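Odorant binding protein ASP5 (Apis mellifera, PDB 3R72) probably binds small hydrophobic odorants in a helix-lined cavity and carries them to the receptors of the honeybee antenna. Local coordinates at residues C46-I51 / K103-V108; A89-E94 / Q109-Q114; G32-E37 / E117-P122; M67-L72 / I83-V88. All coordinates share one frame; numbering follows the deposited sequence.

Contact 1: residues C46-I51 / K103-V108. With NBB (N-butyl-benzenesulfonamide), chain B.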
# COMPACT_ATOMS: atom_id res chain seq x y z
N CYS A 46 8.61 2.36 -7.31
CA CYS A 46 7.85 3.52 -7.78
C CYS A 46 6.38 3.22 -8.04
O CYS A 46 5.56 4.12 -7.88
CB CYS A 46 8.52 4.13 -9.00
SG CYS A 46 10.17 4.86 -8.64
N TYR A 47 6.04 1.98 -8.36
CA TYR A 47 4.64 1.58 -8.43
C TYR A 47 3.95 1.81 -7.08
O TYR A 47 2.83 2.31 -7.03
CB TYR A 47 4.50 0.12 -8.92
CG TYR A 47 3.10 -0.42 -8.80
CD1 TYR A 47 2.18 -0.29 -9.84
CD2 TYR A 47 2.69 -1.02 -7.63
CE1 TYR A 47 0.88 -0.76 -9.69
CE2 TYR A 47 1.39 -1.49 -7.49
CZ TYR A 47 0.50 -1.36 -8.53
OH TYR A 47 -0.79 -1.81 -8.40
N THR A 48 4.61 1.43 -5.99
CA THR A 48 4.00 1.64 -4.69
C THR A 48 3.73 3.11 -4.42
O THR A 48 2.72 3.46 -3.83
CB THR A 48 4.75 0.97 -3.51
OG1 THR A 48 6.01 1.59 -3.24
CG2 THR A 48 4.91 -0.53 -3.74
N THR A 49 4.66 3.97 -4.83
CA THR A 49 4.46 5.40 -4.66
C THR A 49 3.29 5.91 -5.51
O THR A 49 2.51 6.74 -5.05
CB THR A 49 5.72 6.19 -5.03
OG1 THR A 49 6.87 5.53 -4.48
CG2 THR A 49 5.64 7.63 -4.52
N CYS A 50 3.17 5.41 -6.73
CA CYS A 50 2.09 5.79 -7.62
C CYS A 50 0.74 5.49 -6.95
O CYS A 50 -0.16 6.35 -6.93
CB CYS A 50 2.23 5.06 -8.96
SG CYS A 50 0.96 5.42 -10.20
N ILE A 51 0.61 4.30 -6.38
CA ILE A 51 -0.63 3.89 -5.74
C ILE A 51 -0.90 4.73 -4.49
O ILE A 51 -2.01 5.22 -4.28
CB ILE A 51 -0.60 2.39 -5.38
CG1 ILE A 51 -0.61 1.52 -6.64
CG2 ILE A 51 -1.73 2.00 -4.45
CD1 ILE A 51 -1.90 1.55 -7.45
N LYS A 103 11.06 4.83 0.06
CA LYS A 103 10.32 5.02 1.31
C LYS A 103 8.98 4.29 1.30
O LYS A 103 8.66 3.56 2.24
CB LYS A 103 10.10 6.49 1.59
CG LYS A 103 11.36 7.26 1.97
CD LYS A 103 11.01 8.65 2.49
CE LYS A 103 12.25 9.46 2.81
NZ LYS A 103 11.99 10.92 2.83
N THR A 104 8.18 4.50 0.26
CA THR A 104 6.88 3.84 0.24
C THR A 104 7.04 2.33 0.17
O THR A 104 6.29 1.60 0.81
CB THR A 104 5.95 4.36 -0.87
OG1 THR A 104 6.52 4.13 -2.16
CG2 THR A 104 5.67 5.82 -0.70
N TYR A 105 8.04 1.85 -0.57
CA TYR A 105 8.26 0.41 -0.65
C TYR A 105 8.61 -0.18 0.72
O TYR A 105 8.14 -1.25 1.08
CB TYR A 105 9.36 0.11 -1.62
CG TYR A 105 9.51 -1.31 -2.10
CD1 TYR A 105 8.50 -1.97 -2.78
CD2 TYR A 105 10.72 -1.98 -1.97
CE1 TYR A 105 8.68 -3.22 -3.33
CE2 TYR A 105 10.91 -3.23 -2.51
CZ TYR A 105 9.89 -3.84 -3.18
OH TYR A 105 10.03 -5.06 -3.76
N GLN A 106 9.45 0.53 1.48
CA GLN A 106 9.79 0.10 2.82
C GLN A 106 8.54 0.06 3.71
O GLN A 106 8.39 -0.84 4.52
CB GLN A 106 10.84 1.04 3.42
CG GLN A 106 12.24 0.95 2.80
CD GLN A 106 13.05 2.21 2.98
OE1 GLN A 106 12.80 2.99 3.91
NE2 GLN A 106 14.01 2.45 2.09
N TYR A 107 7.66 1.05 3.58
CA TYR A 107 6.44 1.10 4.38
C TYR A 107 5.53 -0.09 4.05
O TYR A 107 4.99 -0.75 4.94
CB TYR A 107 5.73 2.45 4.15
CG TYR A 107 4.50 2.57 5.01
CD1 TYR A 107 4.63 2.93 6.34
CD2 TYR A 107 3.25 2.30 4.53
CE1 TYR A 107 3.55 2.98 7.19
CE2 TYR A 107 2.15 2.37 5.37
CZ TYR A 107 2.32 2.70 6.70
OH TYR A 107 1.25 2.73 7.55
N VAL A 108 5.38 -0.37 2.77
CA VAL A 108 4.59 -1.52 2.32
C VAL A 108 5.17 -2.82 2.89
O VAL A 108 4.42 -3.67 3.36
CB VAL A 108 4.50 -1.54 0.77
CG1 VAL A 108 3.86 -2.83 0.29
CG2 VAL A 108 3.71 -0.32 0.29
O1S NBB B . -1.47 3.32 1.36
S NBB B . -2.18 2.12 1.14
O2S NBB B . -2.49 1.81 -0.23
N10 NBB B . -3.55 2.24 1.96
C11 NBB B . -3.54 2.54 3.37
C12 NBB B . -4.64 1.81 4.11
C13 NBB B . -4.44 0.30 4.20
C14 NBB B . -3.31 -0.04 5.15
C4 NBB B . -1.33 0.87 1.78
C5 NBB B . -1.83 -0.43 1.64
C6 NBB B . -1.14 -1.52 2.18
C1 NBB B . 0.06 -1.35 2.87
C2 NBB B . 0.57 -0.08 3.00
C3 NBB B . -0.10 1.01 2.47
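Thr48 and Thr49 of helix 42-54 face Thr104 and Tyr105 of helix 100-114 where the two helices cross almost at a right angle, with an angle of 85° between their directions and an axis separation of 8.0 Å at closest approach. Thr49 CA and Thr104 CA lie only 5.7 Å apart, an approach that leaves room for little more than small side chains. The centre of the crossing is a cluster of three hydroxyls. Thr104 OG1 is hydrogen-bonded to Thr48 OG1 (2.8 Å) and Thr49 OG1 (2.7 Å), the sharing of protons being unsettled, and the two threonines of helix 42-54 come at it differently: Thr48 slides past Thr104 in the opposite direction, whereas Thr49 stands across it. Thr48 and Thr104 both place OG1 between their own backbone N and carbonyl carbon (chi1 69° and 62°), which brings these oxygens together. Thr48 OG1 is also hydrogen-bonded to the carbonyl of Gln45 one turn back; Thr49 OG1 has weak bonds to the carbonyls of Gln45 and Asp100, and Thr104 OG1 one to Asp100. Apolar atoms flank the cluster. Thr48 CG2 meets the ring edge of Tyr105 at CD1, 4.0 Å away, while Val108 CG2 packs 4.1 Å from Thr48 CB. Helix 100-114 carries Tyr107 away from this interface to the ligand, where its CE2 approaches NBB C2 to 3.8 Å. Buried hydroxyls are thus satisfied by one another and by helix carbonyls, so the close crossing carries no charge and relies on a small polar network edged by methyl groups.

Contact 2: residues A89-E94 / Q109-Q114. With NBB (N-butyl-benzenesulfonamide), chain B.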
# COMPACT_ATOMS: atom_id res chain seq x y z
N ALA A 89 0.12 1.73 13.55
CA ALA A 89 0.77 2.25 14.75
C ALA A 89 2.22 1.79 14.86
O ALA A 89 3.08 2.56 15.30
CB ALA A 89 0.00 1.83 15.98
N VAL A 90 2.50 0.56 14.47
CA VAL A 90 3.88 0.08 14.42
C VAL A 90 4.65 0.71 13.27
O VAL A 90 5.72 1.30 13.44
CB VAL A 90 3.92 -1.47 14.31
CG1 VAL A 90 5.34 -1.97 14.03
CG2 VAL A 90 3.38 -2.10 15.60
N CYS A 91 4.11 0.60 12.06
CA CYS A 91 4.87 0.98 10.88
C CYS A 91 5.12 2.48 10.78
O CYS A 91 6.12 2.88 10.18
CB CYS A 91 4.21 0.43 9.62
SG CYS A 91 4.30 -1.39 9.59
N ARG A 92 4.26 3.30 11.38
CA ARG A 92 4.46 4.75 11.29
C ARG A 92 5.71 5.20 12.03
O ARG A 92 6.19 6.31 11.79
CB ARG A 92 3.25 5.54 11.81
CG ARG A 92 3.03 5.41 13.31
CD ARG A 92 1.75 6.09 13.76
NE ARG A 92 1.83 7.52 13.50
CZ ARG A 92 0.81 8.30 13.15
NH1 ARG A 92 -0.42 7.82 13.04
NH2 ARG A 92 1.03 9.59 12.88
N ASN A 93 6.17 4.40 12.98
CA ASN A 93 7.33 4.75 13.80
C ASN A 93 8.66 4.16 13.36
O ASN A 93 9.67 4.34 14.03
CB ASN A 93 7.02 4.50 15.28
CG ASN A 93 6.15 5.59 15.85
OD1 ASN A 93 6.20 6.73 15.40
ND2 ASN A 93 5.35 5.25 16.86
N GLU A 94 8.67 3.47 12.23
CA GLU A 94 9.91 3.02 11.59
C GLU A 94 10.46 4.18 10.75
O GLU A 94 9.69 4.92 10.14
CB GLU A 94 9.62 1.79 10.72
CG GLU A 94 10.81 1.23 9.95
CD GLU A 94 10.46 -0.05 9.18
OE1 GLU A 94 9.66 -0.85 9.69
OE2 GLU A 94 11.00 -0.25 8.06
N GLN A 109 6.48 -2.98 2.86
CA GLN A 109 7.14 -4.15 3.44
C GLN A 109 6.90 -4.24 4.95
O GLN A 109 6.73 -5.33 5.48
CB GLN A 109 8.64 -4.13 3.17
CG GLN A 109 8.99 -4.46 1.75
CD GLN A 109 10.43 -4.18 1.45
OE1 GLN A 109 10.80 -3.04 1.12
NE2 GLN A 109 11.26 -5.19 1.58
N CYS A 110 6.88 -3.11 5.65
CA CYS A 110 6.58 -3.13 7.08
C CYS A 110 5.17 -3.67 7.32
O CYS A 110 4.95 -4.50 8.20
CB CYS A 110 6.72 -1.73 7.68
SG CYS A 110 6.35 -1.68 9.46
N HIS A 111 4.22 -3.23 6.52
CA HIS A 111 2.86 -3.74 6.63
C HIS A 111 2.81 -5.26 6.39
O HIS A 111 2.16 -5.99 7.13
CB HIS A 111 1.96 -3.02 5.63
CG HIS A 111 1.17 -1.90 6.24
ND1 HIS A 111 1.68 -0.68 6.62
CD2 HIS A 111 -0.15 -1.85 6.49
CE1 HIS A 111 0.70 0.07 7.10
NE2 HIS A 111 -0.42 -0.63 7.03
N TYR A 112 3.48 -5.72 5.33
CA TYR A 112 3.55 -7.14 5.04
C TYR A 112 4.09 -7.92 6.25
O TYR A 112 3.50 -8.92 6.67
CB TYR A 112 4.43 -7.39 3.81
CG TYR A 112 4.54 -8.87 3.47
CD1 TYR A 112 3.61 -9.49 2.64
CD2 TYR A 112 5.54 -9.65 4.02
CE1 TYR A 112 3.69 -10.84 2.36
CE2 TYR A 112 5.61 -11.00 3.75
CZ TYR A 112 4.69 -11.58 2.91
OH TYR A 112 4.75 -12.92 2.62
N LYS A 113 5.20 -7.46 6.79
CA LYS A 113 5.86 -8.16 7.87
C LYS A 113 4.97 -8.31 9.10
O LYS A 113 5.04 -9.31 9.81
CB LYS A 113 7.17 -7.47 8.23
CG LYS A 113 8.25 -7.75 7.21
CD LYS A 113 9.61 -7.28 7.71
CE LYS A 113 10.63 -7.16 6.58
NZ LYS A 113 11.87 -6.49 7.05
N GLN A 114 4.12 -7.32 9.37
CA GLN A 114 3.24 -7.43 10.54
C GLN A 114 2.15 -8.50 10.39
O GLN A 114 1.67 -9.03 11.39
CB GLN A 114 2.56 -6.10 10.88
CG GLN A 114 3.48 -4.88 11.03
CD GLN A 114 4.83 -5.13 11.68
OE1 GLN A 114 5.89 -4.86 11.09
NE2 GLN A 114 4.80 -5.62 12.89
O1S NBB B . -1.47 3.32 1.36
S NBB B . -2.18 2.12 1.14
O2S NBB B . -2.49 1.81 -0.23
N10 NBB B . -3.55 2.24 1.96
C11 NBB B . -3.54 2.54 3.37
C12 NBB B . -4.64 1.81 4.11
C13 NBB B . -4.44 0.30 4.20
C14 NBB B . -3.31 -0.04 5.15
C4 NBB B . -1.33 0.87 1.78
C5 NBB B . -1.83 -0.43 1.64
C6 NBB B . -1.14 -1.52 2.18
C1 NBB B . 0.06 -1.35 2.87
C2 NBB B . 0.57 -0.08 3.00
C3 NBB B . -0.10 1.01 2.47
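Cys91 and Cys110 form one of the three disulfides of this insect odorant-binding protein fold, tying the C-terminal end of helix 81-91 to helix 100-114. The covalent link joins Cys91 SG to Cys110 SG at 2.1 Å, with a left-handed chi3 of -90°. Its two halves differ: Cys110 directs SG anti to its backbone N (chi1 -180°), whereas the sulfur of Cys91 lies beside its own N, and these torsions bring the sulfurs together between backbones whose Cys91 CA and Cys110 CA are 5.9 Å apart. A type I turn runs from Cys91 to Glu94.

Van der Waals packing surrounds the bridge. Gln114 bends at chi2, and its CG rests 3.9 Å from Cys91 SG. Further out, the Val90 side chain crosses it obliquely, CG1 lying 4.0 Å from Gln114 CD, on the exposed side.

An aromatic contact connects the same helix with the ligand. NBB offers one corner of its benzene ring to a face of the His111 imidazole, C2 lying 3.7 Å above the plane near its centre, with the two planes well inclined, while Cys91 SG approaches the imidazole obliquely. With an alanine here, the ligand ring would probably lose the face that covers C1 and C2 and be freer to shift, and a gap would open beside the disulfide. At the root of the imidazole, His111 CG stands 3.6 Å from NBB C1.

Contact 3: residues G32-E37 / E117-P122. With NBB (N-butyl-benzenesulfonamide), chain C; NBB (N-butyl-benzenesulfonamide), chain B.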
# COMPACT_ATOMS: atom_id res chain seq x y z
N GLY A 32 3.53 -10.30 -6.96
CA GLY A 32 4.55 -10.96 -6.16
C GLY A 32 4.64 -10.45 -4.74
O GLY A 32 4.99 -11.19 -3.83
N MET A 33 4.31 -9.18 -4.51
CA MET A 33 4.39 -8.63 -3.16
C MET A 33 3.51 -9.40 -2.16
O MET A 33 3.91 -9.63 -1.02
CB MET A 33 4.05 -7.14 -3.15
CG MET A 33 5.07 -6.29 -3.91
SD MET A 33 4.82 -4.51 -3.68
CE MET A 33 3.28 -4.24 -4.57
N ARG A 34 2.32 -9.83 -2.59
CA ARG A 34 1.43 -10.58 -1.71
C ARG A 34 2.02 -11.96 -1.35
O ARG A 34 1.67 -12.53 -0.30
CB ARG A 34 0.05 -10.70 -2.35
CG ARG A 34 -0.73 -9.38 -2.37
CD ARG A 34 -1.82 -9.38 -3.43
NE ARG A 34 -2.46 -8.08 -3.63
CZ ARG A 34 -3.45 -7.85 -4.50
NH1 ARG A 34 -3.92 -8.83 -5.27
NH2 ARG A 34 -3.97 -6.63 -4.61
N ARG A 35 2.91 -12.46 -2.20
CA ARG A 35 3.65 -13.70 -1.97
C ARG A 35 4.94 -13.44 -1.17
O ARG A 35 5.73 -14.36 -0.97
CB ARG A 35 4.01 -14.37 -3.32
CG ARG A 35 2.83 -14.59 -4.29
CD ARG A 35 3.25 -15.37 -5.55
NE ARG A 35 3.77 -14.53 -6.64
CZ ARG A 35 3.03 -13.95 -7.60
NH1 ARG A 35 1.71 -14.11 -7.63
NH2 ARG A 35 3.62 -13.21 -8.56
N GLY A 36 5.17 -12.20 -0.74
CA GLY A 36 6.39 -11.85 -0.01
C GLY A 36 7.60 -11.64 -0.90
O GLY A 36 8.73 -11.60 -0.41
N GLU A 37 7.38 -11.48 -2.21
CA GLU A 37 8.46 -11.20 -3.15
C GLU A 37 8.65 -9.70 -3.21
O GLU A 37 7.84 -8.98 -3.78
CB GLU A 37 8.13 -11.78 -4.52
CG GLU A 37 7.91 -13.29 -4.50
CD GLU A 37 7.46 -13.88 -5.82
OE1 GLU A 37 7.28 -13.17 -6.82
OE2 GLU A 37 7.29 -15.12 -5.87
N GLU A 117 -0.21 -13.03 6.06
CA GLU A 117 -1.40 -13.74 5.58
C GLU A 117 -2.44 -12.79 5.02
O GLU A 117 -3.06 -13.07 3.99
CB GLU A 117 -2.03 -14.57 6.70
CG GLU A 117 -3.28 -15.34 6.25
CD GLU A 117 -4.08 -15.96 7.38
OE1 GLU A 117 -3.84 -15.62 8.55
OE2 GLU A 117 -4.97 -16.79 7.08
N LYS A 118 -2.65 -11.68 5.72
CA LYS A 118 -3.73 -10.77 5.37
C LYS A 118 -3.29 -9.56 4.54
O LYS A 118 -4.13 -8.75 4.15
CB LYS A 118 -4.45 -10.33 6.64
CG LYS A 118 -4.99 -11.52 7.44
CD LYS A 118 -6.15 -11.16 8.34
CE LYS A 118 -6.75 -12.42 8.97
NZ LYS A 118 -7.94 -12.12 9.81
N PHE A 119 -2.00 -9.44 4.23
CA PHE A 119 -1.50 -8.32 3.44
C PHE A 119 -2.26 -8.14 2.14
O PHE A 119 -2.56 -9.11 1.46
CB PHE A 119 -0.04 -8.58 3.12
CG PHE A 119 0.58 -7.56 2.20
CD1 PHE A 119 1.12 -6.36 2.68
CD2 PHE A 119 0.67 -7.81 0.85
CE1 PHE A 119 1.72 -5.45 1.81
CE2 PHE A 119 1.26 -6.91 -0.02
CZ PHE A 119 1.79 -5.75 0.47
N PHE A 120 -2.53 -6.88 1.79
CA PHE A 120 -3.12 -6.49 0.52
C PHE A 120 -2.52 -5.16 0.10
O PHE A 120 -2.40 -4.27 0.90
CB PHE A 120 -4.63 -6.34 0.66
CG PHE A 120 -5.32 -5.93 -0.62
CD1 PHE A 120 -5.79 -6.90 -1.48
CD2 PHE A 120 -5.47 -4.59 -0.97
CE1 PHE A 120 -6.42 -6.54 -2.67
CE2 PHE A 120 -6.09 -4.23 -2.16
CZ PHE A 120 -6.56 -5.21 -3.01
N PHE A 121 -2.14 -5.05 -1.16
CA PHE A 121 -1.74 -3.78 -1.74
C PHE A 121 -2.36 -3.73 -3.14
O PHE A 121 -2.33 -4.73 -3.85
CB PHE A 121 -0.21 -3.65 -1.82
CG PHE A 121 0.23 -2.26 -2.15
CD1 PHE A 121 0.32 -1.29 -1.16
CD2 PHE A 121 0.50 -1.89 -3.46
CE1 PHE A 121 0.69 0.01 -1.46
CE2 PHE A 121 0.90 -0.61 -3.76
CZ PHE A 121 0.99 0.34 -2.76
N PRO A 122 -2.93 -2.59 -3.54
CA PRO A 122 -3.61 -2.55 -4.84
C PRO A 122 -2.73 -2.97 -6.01
O PRO A 122 -3.21 -3.69 -6.91
CB PRO A 122 -4.02 -1.08 -4.97
CG PRO A 122 -4.19 -0.63 -3.59
CD PRO A 122 -3.13 -1.34 -2.79
OXT PRO A 122 -1.55 -2.58 -6.07
O1S NBB C . -5.39 -1.07 -0.07
S NBB C . -6.40 -0.22 0.48
O2S NBB C . -5.87 0.95 1.14
N10 NBB C . -7.21 -1.06 1.57
C11 NBB C . -7.85 -2.31 1.20
C12 NBB C . -8.04 -3.22 2.40
C13 NBB C . -9.01 -4.36 2.11
C14 NBB C . -8.42 -5.37 1.16
C4 NBB C . -7.44 0.27 -0.66
C5 NBB C . -8.00 1.55 -0.66
C6 NBB C . -8.90 1.97 -1.64
C1 NBB C . -9.29 1.08 -2.63
C2 NBB C . -8.75 -0.20 -2.65
C3 NBB C . -7.84 -0.60 -1.68
O1S NBB B . -1.47 3.32 1.36
S NBB B . -2.18 2.12 1.14
O2S NBB B . -2.49 1.81 -0.23
N10 NBB B . -3.55 2.24 1.96
C11 NBB B . -3.54 2.54 3.37
C12 NBB B . -4.64 1.81 4.11
C13 NBB B . -4.44 0.30 4.20
C14 NBB B . -3.31 -0.04 5.15
C4 NBB B . -1.33 0.87 1.78
C5 NBB B . -1.83 -0.43 1.64
C6 NBB B . -1.14 -1.52 2.18
C1 NBB B . 0.06 -1.35 2.87
C2 NBB B . 0.57 -0.08 3.00
C3 NBB B . -0.10 1.01 2.47
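Phe119, Phe120 and Phe121 belong to the C-terminal tail, which borders both bound NBB molecules, and they meet Met33 and Arg34 where helix 27-32 finishes. That finish is a Schellman motif: Gly36, with positive phi, is its C-prime residue, with Glu37 N bonded to Gly32 O and Gly36 N to Met33 O. Arg34 carries most of the contact. Its extended chain passes Phe119 at about a right angle, CG lying 3.8 Å from Phe119 CD2 at the ring edge, and takes the guanidinium on to Phe120. There it lies flat on the ring, centres 4.3 Å apart and planes 23° from each other. The opposite face of that ring receives the butyl end of the NBB of chain C, whose C14 is 3.6 Å from Phe120 CG, so the aromatic ring separates a charged group from the ligand. Arg34 NH2 also donates to Phe121 O at 2.6 Å, from above the carbonyl plane, and NE adds a weak bond to the same oxygen. A leucine in place of Arg34 would probably leave Phe121 O without its side-chain donors and uncover one face of Phe120. Arg16 binds the terminal carboxylate of Pro122 close by, so two arginines gather at the chain end. Deeper in, Met33 CE packs 3.8 Å from Phe121 CD2, and Phe121 CD1 in turn lies 3.6 Å from C5 of the NBB of chain B. A C-terminal segment folded inward to wall the binding cavity is a known feature of insect odorant-binding proteins with tails of this kind.

Contact 4: residues M67-L72 / I83-V88. With NBB (N-butyl-benzenesulfonamide), chain B.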
# COMPACT_ATOMS: atom_id res chain seq x y z
N MET A 67 -4.49 10.07 6.68
CA MET A 67 -5.19 9.51 5.54
C MET A 67 -5.03 7.99 5.44
O MET A 67 -5.95 7.31 5.01
CB MET A 67 -4.75 10.18 4.24
CG MET A 67 -5.53 9.69 3.05
SD MET A 67 -7.31 10.06 3.15
CE MET A 67 -7.30 11.75 2.56
N ILE A 68 -3.89 7.45 5.86
CA ILE A 68 -3.73 6.00 5.94
C ILE A 68 -4.80 5.42 6.87
O ILE A 68 -5.46 4.43 6.52
CB ILE A 68 -2.30 5.61 6.37
CG1 ILE A 68 -1.35 5.91 5.21
CG2 ILE A 68 -2.22 4.15 6.77
CD1 ILE A 68 0.12 5.85 5.54
N VAL A 69 -4.99 6.03 8.03
CA VAL A 69 -6.01 5.54 8.96
C VAL A 69 -7.42 5.71 8.39
O VAL A 69 -8.24 4.80 8.47
CB VAL A 69 -5.85 6.19 10.36
CG1 VAL A 69 -7.02 5.84 11.27
CG2 VAL A 69 -4.52 5.74 10.99
N LYS A 70 -7.71 6.85 7.77
CA LYS A 70 -9.01 7.04 7.14
C LYS A 70 -9.26 6.01 6.05
O LYS A 70 -10.37 5.47 5.95
CB LYS A 70 -9.14 8.44 6.56
CG LYS A 70 -9.47 9.50 7.61
CD LYS A 70 -10.04 10.79 6.99
CE LYS A 70 -9.03 11.92 6.86
NZ LYS A 70 -7.70 11.53 6.35
N GLN A 71 -8.25 5.72 5.22
CA GLN A 71 -8.42 4.74 4.15
C GLN A 71 -8.68 3.36 4.70
O GLN A 71 -9.53 2.63 4.18
CB GLN A 71 -7.22 4.74 3.21
CG GLN A 71 -7.13 5.98 2.33
CD GLN A 71 -8.16 6.01 1.20
OE1 GLN A 71 -9.00 5.14 1.07
NE2 GLN A 71 -8.02 6.99 0.31
N LEU A 72 -7.96 2.95 5.74
CA LEU A 72 -8.19 1.63 6.29
C LEU A 72 -9.60 1.56 6.91
O LEU A 72 -10.27 0.53 6.78
CB LEU A 72 -7.06 1.18 7.20
CG LEU A 72 -6.95 1.69 8.62
CD1 LEU A 72 -7.92 0.94 9.55
CD2 LEU A 72 -5.52 1.58 9.12
N ILE A 83 -7.05 -4.21 14.17
CA ILE A 83 -5.81 -4.87 13.81
C ILE A 83 -5.05 -4.01 12.79
O ILE A 83 -3.83 -3.84 12.90
CB ILE A 83 -6.05 -6.31 13.25
CG1 ILE A 83 -6.60 -7.25 14.34
CG2 ILE A 83 -4.79 -6.88 12.62
CD1 ILE A 83 -6.15 -6.96 15.75
N GLY A 84 -5.75 -3.46 11.81
CA GLY A 84 -5.11 -2.57 10.85
C GLY A 84 -4.53 -1.32 11.49
O GLY A 84 -3.43 -0.89 11.14
N LYS A 85 -5.27 -0.72 12.42
CA LYS A 85 -4.76 0.45 13.14
C LYS A 85 -3.49 0.10 13.91
O LYS A 85 -2.58 0.92 14.01
CB LYS A 85 -5.81 1.04 14.08
CG LYS A 85 -6.91 1.78 13.38
CD LYS A 85 -7.96 2.33 14.35
CE LYS A 85 -8.95 3.20 13.60
NZ LYS A 85 -10.09 3.65 14.44
N GLU A 86 -3.42 -1.11 14.47
CA GLU A 86 -2.24 -1.54 15.20
C GLU A 86 -1.05 -1.74 14.27
O GLU A 86 0.08 -1.46 14.66
CB GLU A 86 -2.54 -2.80 16.01
CG GLU A 86 -3.49 -2.52 17.14
CD GLU A 86 -3.79 -3.75 17.96
OE1 GLU A 86 -3.40 -3.75 19.12
OE2 GLU A 86 -4.44 -4.69 17.48
N ILE A 87 -1.29 -2.18 13.04
CA ILE A 87 -0.21 -2.28 12.07
C ILE A 87 0.32 -0.89 11.70
O ILE A 87 1.54 -0.67 11.69
CB ILE A 87 -0.64 -3.05 10.81
CG1 ILE A 87 -0.93 -4.52 11.15
CG2 ILE A 87 0.43 -2.94 9.72
CD1 ILE A 87 -1.53 -5.32 9.99
N VAL A 88 -0.57 0.05 11.44
CA VAL A 88 -0.15 1.43 11.15
C VAL A 88 0.61 2.01 12.35
O VAL A 88 1.64 2.68 12.19
CB VAL A 88 -1.35 2.32 10.79
CG1 VAL A 88 -0.89 3.76 10.58
CG2 VAL A 88 -2.02 1.77 9.51
O1S NBB B . -1.47 3.32 1.36
S NBB B . -2.18 2.12 1.14
O2S NBB B . -2.49 1.81 -0.23
N10 NBB B . -3.55 2.24 1.96
C11 NBB B . -3.54 2.54 3.37
C12 NBB B . -4.64 1.81 4.11
C13 NBB B . -4.44 0.30 4.20
C14 NBB B . -3.31 -0.04 5.15
C4 NBB B . -1.33 0.87 1.78
C5 NBB B . -1.83 -0.43 1.64
C6 NBB B . -1.14 -1.52 2.18
C1 NBB B . 0.06 -1.35 2.87
C2 NBB B . 0.57 -0.08 3.00
C3 NBB B . -0.10 1.01 2.47
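Gly84 is the first residue of helix 81-91 within this stretch to touch helix 65-75, and its partner is Leu72. The two helices run nearly antiparallel, at 160°, with their axes 10.1 Å apart, and Leu72 CD2 lies 3.8 Å from Gly84 O; a side chain on Gly84 would point at Leu72 CD1. Lys85 follows on the margin. Its extended aliphatic chain crosses Leu72 and Val69 at about right angles, with CG 4.0 Å from Leu72 CD1 and CE 4.0 Å from Val69 CG1, so that the methylenes cover the apolar side chains while NZ continues to a salt bridge with Glu73. One turn further on, Val88 fills the centre of the interface. Its CG2 meets Leu72 CD2 tip to tip at 3.5 Å and also rests 3.6 Å from Ile68 CG2, while CG1 turns to Val69, 4.2 Å from its CG2. Leu72 carries CG between its backbone N and carbonyl carbon (chi1 79°), and from there its two methyls divide their contacts, CD1 going to Lys85 and CD2 to Gly84 and Val88. No hydrogen bond joins the segments; the contact is held by branched aliphatic groups. Its inner side faces the ligand: the butyl C12 of NBB lies 3.7 Å from Ile68 O and also borders Leu72. Following strand 62-63, helix 65-75 pairs with helix 81-91 as an antiparallel helical hairpin, and helix 100-114 packs against this pair, with Tyr107 touching Ile68 and His111 touching both Ile87 and Val88.

Helix 100-114 connects contacts 1 and 2, whose centres are 13 Å apart, and helix 81-91 connects contact 2 to contact 4, 11 Å away. Along the chain, contact 3 spans the longest interval, from 32-37 to 117-122, and encloses the other three; contacts 1 and 2 interleave, and contact 4 closes before contact 2 opens. Contacts 3 and 4, with centres 16 Å apart, do not touch each other. The tail of contact 3 nevertheless reaches contact 1, where Tyr47 OH probably forms a hydrogen bond with Pro122 OXT. Crossed helices, a disulfide, a helical hairpin and the C-terminal tail together line the site of the chain B NBB, with the tail of contact 3 also bordering the second molecule.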